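Local atomic coordinates of Vpx protein (Simian immunodeficiency virus, PDB entry 4Z8L), a protein that is a virion-packaged accessory protein of the Vpr/Vpx family that binds zinc, engages host proteins and probably favours viral expression by interfering with the host cell cycle. Residues 52-56 against 57-61; 63-66 against 67-71; 44-47 against 48-52. One frame throughout, in Å; residues are numbered along the deposited sequence.

Contact 1: residues 52-56 against 57-61; sequences VEHWH and DRHQR
His-54, Arg-58 and His-59 meet on one flank of the last turn of helix 45-58. His-54 and Arg-58 cross at a slant, ring and guanidinium planes 58° apart, with His-54 CG over one face of the guanidinium; the ND1-NH1 approach has too poor an angle for a hydrogen bond. The extended start of Arg-58 (CG anti to the backbone N, chi1 165°) lays CD 3.4 Å from His-54 ND1, and a bend at chi3 then turns the guanidinium so that NH1 is 3.2 Å from both ND1 and CE1 of His-54. The imidazole of His-59 runs alongside that of His-54, tilted rather than stacked, with centroids 5.0 Å apart. Its ND1 donates to His-54 O over 3.1 Å; the acceptor lies in the ring plane, whereas the donor sits above the carbonyl plane. From His-59 on the chain leaves the helix: Gln-60 takes a positive phi, and Arg-61 N reaches back to Trp-55 O at 3.0 Å. The His-56 ring reaches forward, ND1 donating to Arg-61 O at 3.2 Å with the acceptor close to the ring plane. Outside the segment, His-59 meets an aromatic ring of another protein chain, while Trp-55 packs edge-to-face with Tyr-65. Two imidazoles thus tie the helix end through backbone carbonyls, consistent with a proton on ND1 of both, and the guanidinium beside His-54 would probably disfavour a positive charge on that ring.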
# COMPACT_ATOMS: atom_id res chain seq x y z
N VAL B 52 19.32 10.95 -5.46
CA VAL B 52 20.66 11.34 -5.08
C VAL B 52 21.01 12.59 -5.88
O VAL B 52 21.87 13.37 -5.49
CB VAL B 52 21.71 10.22 -5.29
CG1 VAL B 52 21.95 9.96 -6.76
CG2 VAL B 52 23.03 10.57 -4.62
N GLU B 53 20.32 12.77 -7.01
CA GLU B 53 20.53 13.97 -7.80
C GLU B 53 19.76 15.15 -7.22
O GLU B 53 20.22 16.29 -7.31
CB GLU B 53 20.11 13.75 -9.26
CG GLU B 53 21.04 12.86 -10.06
CD GLU B 53 20.42 12.41 -11.37
OE1 GLU B 53 19.70 13.22 -11.99
OE2 GLU B 53 20.66 11.25 -11.78
N HIS B 54 18.60 14.89 -6.62
CA HIS B 54 17.72 15.99 -6.25
C HIS B 54 17.99 16.56 -4.86
O HIS B 54 18.37 17.72 -4.72
CB HIS B 54 16.26 15.56 -6.34
CG HIS B 54 15.29 16.70 -6.34
ND1 HIS B 54 15.69 18.01 -6.51
CD2 HIS B 54 13.95 16.73 -6.19
CE1 HIS B 54 14.63 18.80 -6.46
NE2 HIS B 54 13.56 18.05 -6.27
N TRP B 55 17.79 15.74 -3.83
CA TRP B 55 17.89 16.23 -2.47
C TRP B 55 19.34 16.25 -2.07
O TRP B 55 19.82 17.22 -1.48
CB TRP B 55 17.08 15.36 -1.51
CG TRP B 55 15.64 15.64 -1.60
CD1 TRP B 55 15.01 16.83 -1.35
CD2 TRP B 55 14.62 14.74 -2.02
NE1 TRP B 55 13.66 16.71 -1.57
CE2 TRP B 55 13.40 15.43 -1.98
CE3 TRP B 55 14.62 13.40 -2.41
CZ2 TRP B 55 12.19 14.83 -2.32
CZ3 TRP B 55 13.43 12.80 -2.75
CH2 TRP B 55 12.22 13.52 -2.70
N HIS B 56 20.05 15.17 -2.37
CA HIS B 56 21.46 15.19 -2.08
C HIS B 56 22.27 16.18 -2.89
O HIS B 56 23.00 16.97 -2.32
CB HIS B 56 22.10 13.83 -2.26
CG HIS B 56 23.59 13.89 -2.17
ND1 HIS B 56 24.25 14.68 -1.24
CD2 HIS B 56 24.54 13.32 -2.92
CE1 HIS B 56 25.55 14.57 -1.43
NE2 HIS B 56 25.76 13.76 -2.45
N ASP B 57 22.22 16.09 -4.21
CA ASP B 57 23.07 16.97 -5.00
C ASP B 57 22.53 18.39 -5.00
O ASP B 57 23.15 19.29 -4.45
CB ASP B 57 23.23 16.45 -6.43
CG ASP B 57 24.13 15.22 -6.50
OD1 ASP B 57 24.92 15.00 -5.55
OD2 ASP B 57 24.05 14.48 -7.50
N ARG B 58 21.37 18.57 -5.63
CA ARG B 58 20.84 19.89 -5.93
C ARG B 58 20.53 20.75 -4.69
O ARG B 58 20.66 21.97 -4.74
CB ARG B 58 19.60 19.73 -6.79
CG ARG B 58 18.70 20.94 -6.92
CD ARG B 58 17.49 20.56 -7.73
NE ARG B 58 17.88 19.72 -8.86
CZ ARG B 58 17.03 19.08 -9.66
NH1 ARG B 58 15.73 19.17 -9.44
NH2 ARG B 58 17.49 18.33 -10.66
N HIS B 59 20.16 20.12 -3.58
CA HIS B 59 19.88 20.90 -2.38
C HIS B 59 20.90 20.59 -1.30
O HIS B 59 20.73 20.98 -0.14
CB HIS B 59 18.46 20.62 -1.87
CG HIS B 59 17.38 21.07 -2.80
ND1 HIS B 59 16.94 20.31 -3.86
CD2 HIS B 59 16.65 22.21 -2.83
CE1 HIS B 59 15.99 20.96 -4.50
NE2 HIS B 59 15.79 22.12 -3.89
N GLN B 60 21.97 19.91 -1.71
CA GLN B 60 23.07 19.50 -0.84
C GLN B 60 22.63 19.10 0.57
O GLN B 60 23.06 19.70 1.56
CB GLN B 60 24.17 20.56 -0.81
CG GLN B 60 24.74 20.82 -2.21
CD GLN B 60 26.24 20.57 -2.29
OE1 GLN B 60 27.01 21.01 -1.44
NE2 GLN B 60 26.65 19.82 -3.31
N ARG B 61 21.78 18.09 0.64
CA ARG B 61 21.30 17.56 1.92
C ARG B 61 22.00 16.24 2.19
O ARG B 61 22.81 15.79 1.37
CB ARG B 61 19.78 17.38 1.90
CG ARG B 61 19.01 18.69 1.97
CD ARG B 61 19.81 19.74 2.74
NE ARG B 61 19.03 20.92 3.08
CZ ARG B 61 19.39 21.80 4.00
NH1 ARG B 61 18.62 22.86 4.25
NH2 ARG B 61 20.51 21.63 4.67

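Contact 2: residues 63-66 against 67-71; sequences LDYA and KYRYL
Residues 63-71 form the first turns of helix 63-84, with regular i to i+4 bonds such as Arg-69 N to Tyr-65 O at 2.9 Å. The principal side-chain pair is also four residues apart. Tyr-65 and Arg-69 run side by side in the same direction, and the methylene CG of Arg-69 rests on one face of the phenol ring, 4.1 Å from its centroid and displaced toward the rim, a CH-pi contact. Bends at chi2 (-66°) and chi3 (-58°) carry the guanidinium round to the far end of the ring, almost perpendicular to it. There NH1 donates to Tyr-65 OH at 3.1 Å, the oxygen lying in the guanidinium plane. In the three-helix fold of the Vpr/Vpx family this helix is the long third one: Tyr-70 hydrogen-bonds through OH to Asn-32 of helix 21-35, and Leu-71 packs on Trp-23 and Ile-31 of the same helix. Tyr-65 OH, Tyr-68 OH and Arg-69 NH2 engage acidic side chains of another protein chain, so the NH1 bond joins two side chains that both serve that interface. Further round the helix, Lys-67 runs alongside Asp-64. Its CG passes 3.2 Å from Leu-63 O, and a bend at chi3 turns the amine to the carboxylate, where NZ of Lys-67 meets OD1 of Asp-64 at 3.3 Å, a salt bridge whose hydrogen bond is weak.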
# COMPACT_ATOMS: atom_id res chain seq x y z
N LEU B 63 23.06 12.36 2.59
CA LEU B 63 22.86 11.22 1.72
C LEU B 63 21.85 10.31 2.39
O LEU B 63 21.05 9.65 1.73
CB LEU B 63 24.17 10.48 1.45
CG LEU B 63 24.08 9.32 0.47
CD1 LEU B 63 23.48 9.79 -0.85
CD2 LEU B 63 25.45 8.70 0.24
N ASP B 64 21.91 10.27 3.72
CA ASP B 64 20.94 9.52 4.50
C ASP B 64 19.54 10.06 4.29
O ASP B 64 18.56 9.31 4.32
CB ASP B 64 21.30 9.57 5.99
CG ASP B 64 22.57 8.81 6.30
OD1 ASP B 64 23.00 7.99 5.47
OD2 ASP B 64 23.15 9.03 7.39
N TYR B 65 19.43 11.37 4.07
CA TYR B 65 18.13 11.99 3.85
C TYR B 65 17.56 11.56 2.50
O TYR B 65 16.41 11.14 2.41
CB TYR B 65 18.23 13.52 3.91
CG TYR B 65 16.88 14.18 3.75
CD1 TYR B 65 16.00 14.25 4.82
CD2 TYR B 65 16.48 14.71 2.53
CE1 TYR B 65 14.76 14.84 4.68
CE2 TYR B 65 15.24 15.31 2.38
CZ TYR B 65 14.39 15.37 3.46
OH TYR B 65 13.15 15.96 3.33
N ALA B 66 18.38 11.67 1.46
CA ALA B 66 17.99 11.27 0.11
C ALA B 66 17.64 9.78 0.06
O ALA B 66 16.71 9.37 -0.63
CB ALA B 66 19.10 11.58 -0.88
N LYS B 67 18.40 8.98 0.81
CA LYS B 67 18.14 7.55 0.87
C LYS B 67 16.85 7.27 1.65
O LYS B 67 16.14 6.31 1.36
CB LYS B 67 19.31 6.81 1.52
CG LYS B 67 20.53 6.70 0.62
CD LYS B 67 21.65 5.88 1.25
CE LYS B 67 21.91 6.28 2.69
NZ LYS B 67 23.04 5.49 3.25
N TYR B 68 16.54 8.15 2.60
CA TYR B 68 15.30 8.02 3.36
C TYR B 68 14.09 8.32 2.49
O TYR B 68 13.09 7.59 2.52
CB TYR B 68 15.33 8.94 4.58
CG TYR B 68 14.05 8.94 5.37
CD1 TYR B 68 13.62 7.80 6.05
CD2 TYR B 68 13.25 10.08 5.44
CE1 TYR B 68 12.45 7.80 6.78
CE2 TYR B 68 12.08 10.08 6.16
CZ TYR B 68 11.68 8.94 6.83
OH TYR B 68 10.50 8.95 7.54
N ARG B 69 14.16 9.41 1.73
CA ARG B 69 13.08 9.78 0.83
C ARG B 69 12.90 8.74 -0.28
O ARG B 69 11.77 8.45 -0.70
CB ARG B 69 13.34 11.17 0.24
CG ARG B 69 13.35 12.28 1.27
CD ARG B 69 11.98 12.47 1.91
NE ARG B 69 10.94 12.76 0.92
CZ ARG B 69 10.56 13.98 0.57
NH1 ARG B 69 11.12 15.04 1.14
NH2 ARG B 69 9.61 14.15 -0.34
N TYR B 70 14.02 8.19 -0.74
CA TYR B 70 14.00 7.08 -1.69
C TYR B 70 13.25 5.89 -1.09
O TYR B 70 12.37 5.31 -1.73
CB TYR B 70 15.43 6.66 -2.06
CG TYR B 70 15.51 5.34 -2.79
CD1 TYR B 70 15.19 5.24 -4.14
CD2 TYR B 70 15.89 4.18 -2.12
CE1 TYR B 70 15.26 4.03 -4.80
CE2 TYR B 70 15.97 2.97 -2.78
CZ TYR B 70 15.65 2.90 -4.12
OH TYR B 70 15.72 1.69 -4.78
N LEU B 71 13.61 5.57 0.15
CA LEU B 71 12.99 4.49 0.90
C LEU B 71 11.48 4.66 0.96
O LEU B 71 10.73 3.74 0.64
CB LEU B 71 13.57 4.44 2.32
CG LEU B 71 12.84 3.59 3.37
CD1 LEU B 71 12.95 2.11 3.07
CD2 LEU B 71 13.37 3.90 4.76

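Contact 3: residues 44-47 against 48-52; sequences LFRL and WNTCV
This is a local contact within the first turns of helix 45-58, the middle helix of the three, where residues three and four apart meet mostly through side chain against backbone. Leu-44 O receives Trp-48 N at 3.3 Å and also accepts the amide of Leu-47, which gathers the chain into the first turn. Cys-51 N continues the pattern with Leu-47 O at 2.8 Å. Thr-50 turns its hydroxyl back over the preceding turn: with chi1 at 37°, OG1 stands between the backbone N and the carbonyl carbon and faces the carbonyls of both Arg-46 and Leu-47, at modelled separations too short to be trusted. The methyl CG2 stays on the Arg-46 side, 3.1 Å from Arg-46 O. Asn-49 lays its amide against the preceding turn, ND2 coming within 3.7 Å of Phe-45 CB, while the same nitrogen hydrogen-bonds to an acidic side chain of another protein chain. An acidic side chain of that other chain takes Arg-46 NE in a salt bridge, and one of its aromatic rings stacks on Phe-45. On a different flank Trp-48 packs edge-to-face with Tyr-70. The chemistry implies a division of labour: Thr-50 has main-chain oxygens at hand for its hydroxyl, whereas the polar ends of Arg-46 and Asn-49 are spent on acidic groups of a protein partner.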
# COMPACT_ATOMS: atom_id res chain seq x y z
N LEU B 44 15.25 0.47 -11.43
CA LEU B 44 15.01 1.17 -10.16
C LEU B 44 15.92 2.37 -9.94
O LEU B 44 15.59 3.29 -9.19
CB LEU B 44 15.17 0.20 -8.98
CG LEU B 44 14.29 -1.05 -8.95
CD1 LEU B 44 14.75 -2.02 -7.87
CD2 LEU B 44 12.82 -0.69 -8.75
N PHE B 45 17.07 2.32 -10.60
CA PHE B 45 18.10 3.33 -10.46
C PHE B 45 17.53 4.72 -10.75
O PHE B 45 17.96 5.71 -10.15
CB PHE B 45 19.26 3.01 -11.39
CG PHE B 45 20.02 1.77 -11.01
CD1 PHE B 45 20.85 1.75 -9.91
CD2 PHE B 45 19.87 0.60 -11.75
CE1 PHE B 45 21.54 0.60 -9.57
CE2 PHE B 45 20.55 -0.55 -11.40
CZ PHE B 45 21.38 -0.55 -10.31
N ARG B 46 16.49 4.78 -11.59
CA ARG B 46 15.91 6.07 -11.98
C ARG B 46 15.40 6.80 -10.77
O ARG B 46 15.59 8.00 -10.63
CB ARG B 46 14.74 5.89 -12.95
CG ARG B 46 14.98 6.46 -14.32
CD ARG B 46 14.92 7.99 -14.36
NE ARG B 46 15.41 8.49 -15.64
CZ ARG B 46 14.71 8.51 -16.77
NH1 ARG B 46 13.45 8.08 -16.80
NH2 ARG B 46 15.27 8.97 -17.88
N LEU B 47 14.80 6.04 -9.87
CA LEU B 47 14.36 6.61 -8.62
C LEU B 47 15.59 7.00 -7.85
O LEU B 47 15.81 8.18 -7.55
CB LEU B 47 13.51 5.60 -7.84
CG LEU B 47 12.01 5.62 -8.12
CD1 LEU B 47 11.29 4.68 -7.19
CD2 LEU B 47 11.47 7.03 -7.99
N TRP B 48 16.44 6.00 -7.61
CA TRP B 48 17.63 6.19 -6.79
C TRP B 48 18.45 7.37 -7.26
O TRP B 48 18.66 8.33 -6.51
CB TRP B 48 18.49 4.93 -6.80
CG TRP B 48 19.80 5.16 -6.16
CD1 TRP B 48 20.96 5.53 -6.78
CD2 TRP B 48 20.09 5.11 -4.76
NE1 TRP B 48 21.96 5.68 -5.85
CE2 TRP B 48 21.45 5.42 -4.60
CE3 TRP B 48 19.33 4.80 -3.63
CZ2 TRP B 48 22.06 5.45 -3.36
CZ3 TRP B 48 19.94 4.83 -2.40
CH2 TRP B 48 21.30 5.14 -2.27
N ASN B 49 18.82 7.34 -8.53
CA ASN B 49 19.63 8.39 -9.11
C ASN B 49 18.95 9.73 -8.92
O ASN B 49 19.56 10.66 -8.41
CB ASN B 49 19.91 8.12 -10.58
CG ASN B 49 20.83 6.93 -10.80
OD1 ASN B 49 21.62 6.58 -9.92
ND2 ASN B 49 20.74 6.31 -11.97
N THR B 50 17.66 9.80 -9.27
CA THR B 50 16.99 11.09 -9.19
C THR B 50 17.07 11.60 -7.77
O THR B 50 17.39 12.77 -7.55
CB THR B 50 15.52 11.01 -9.64
OG1 THR B 50 14.94 9.78 -9.20
CG2 THR B 50 15.43 11.10 -11.16
N CYS B 51 16.88 10.71 -6.80
CA CYS B 51 16.90 11.15 -5.41
C CYS B 51 18.28 11.68 -5.06
O CYS B 51 18.41 12.78 -4.52
CB CYS B 51 16.48 10.02 -4.47
SG CYS B 51 14.69 9.83 -4.32
N VAL B 52 19.32 10.95 -5.46
CA VAL B 52 20.66 11.34 -5.08
C VAL B 52 21.01 12.59 -5.88
O VAL B 52 21.87 13.37 -5.49
CB VAL B 52 21.71 10.22 -5.29
CG1 VAL B 52 21.95 9.96 -6.76
CG2 VAL B 52 23.03 10.57 -4.62

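Along the chain contact 3 comes first, contact 1 follows from Val-52, which both share, and contact 2 opens just after the turn. Contacts 3 and 1 thus occupy the two ends of helix 45-58, with centres about 11 Å apart; contact 2 starts helix 63-84, its centre about 10 Å from either. The two helices pack as a hairpin: Trp-55 CZ2 lies 3.3 Å from Arg-69 NH2 near the turn, and Lys-67 CG is 3.4 Å from Trp-48 CH2 farther along. Each contact contributes side chains to the seam, while others face neighbouring protein chains, consistent with an adaptor-like protein. Zinc ligand His-38 precedes helix 45-58; His-81 lies toward the far end of helix 63-84.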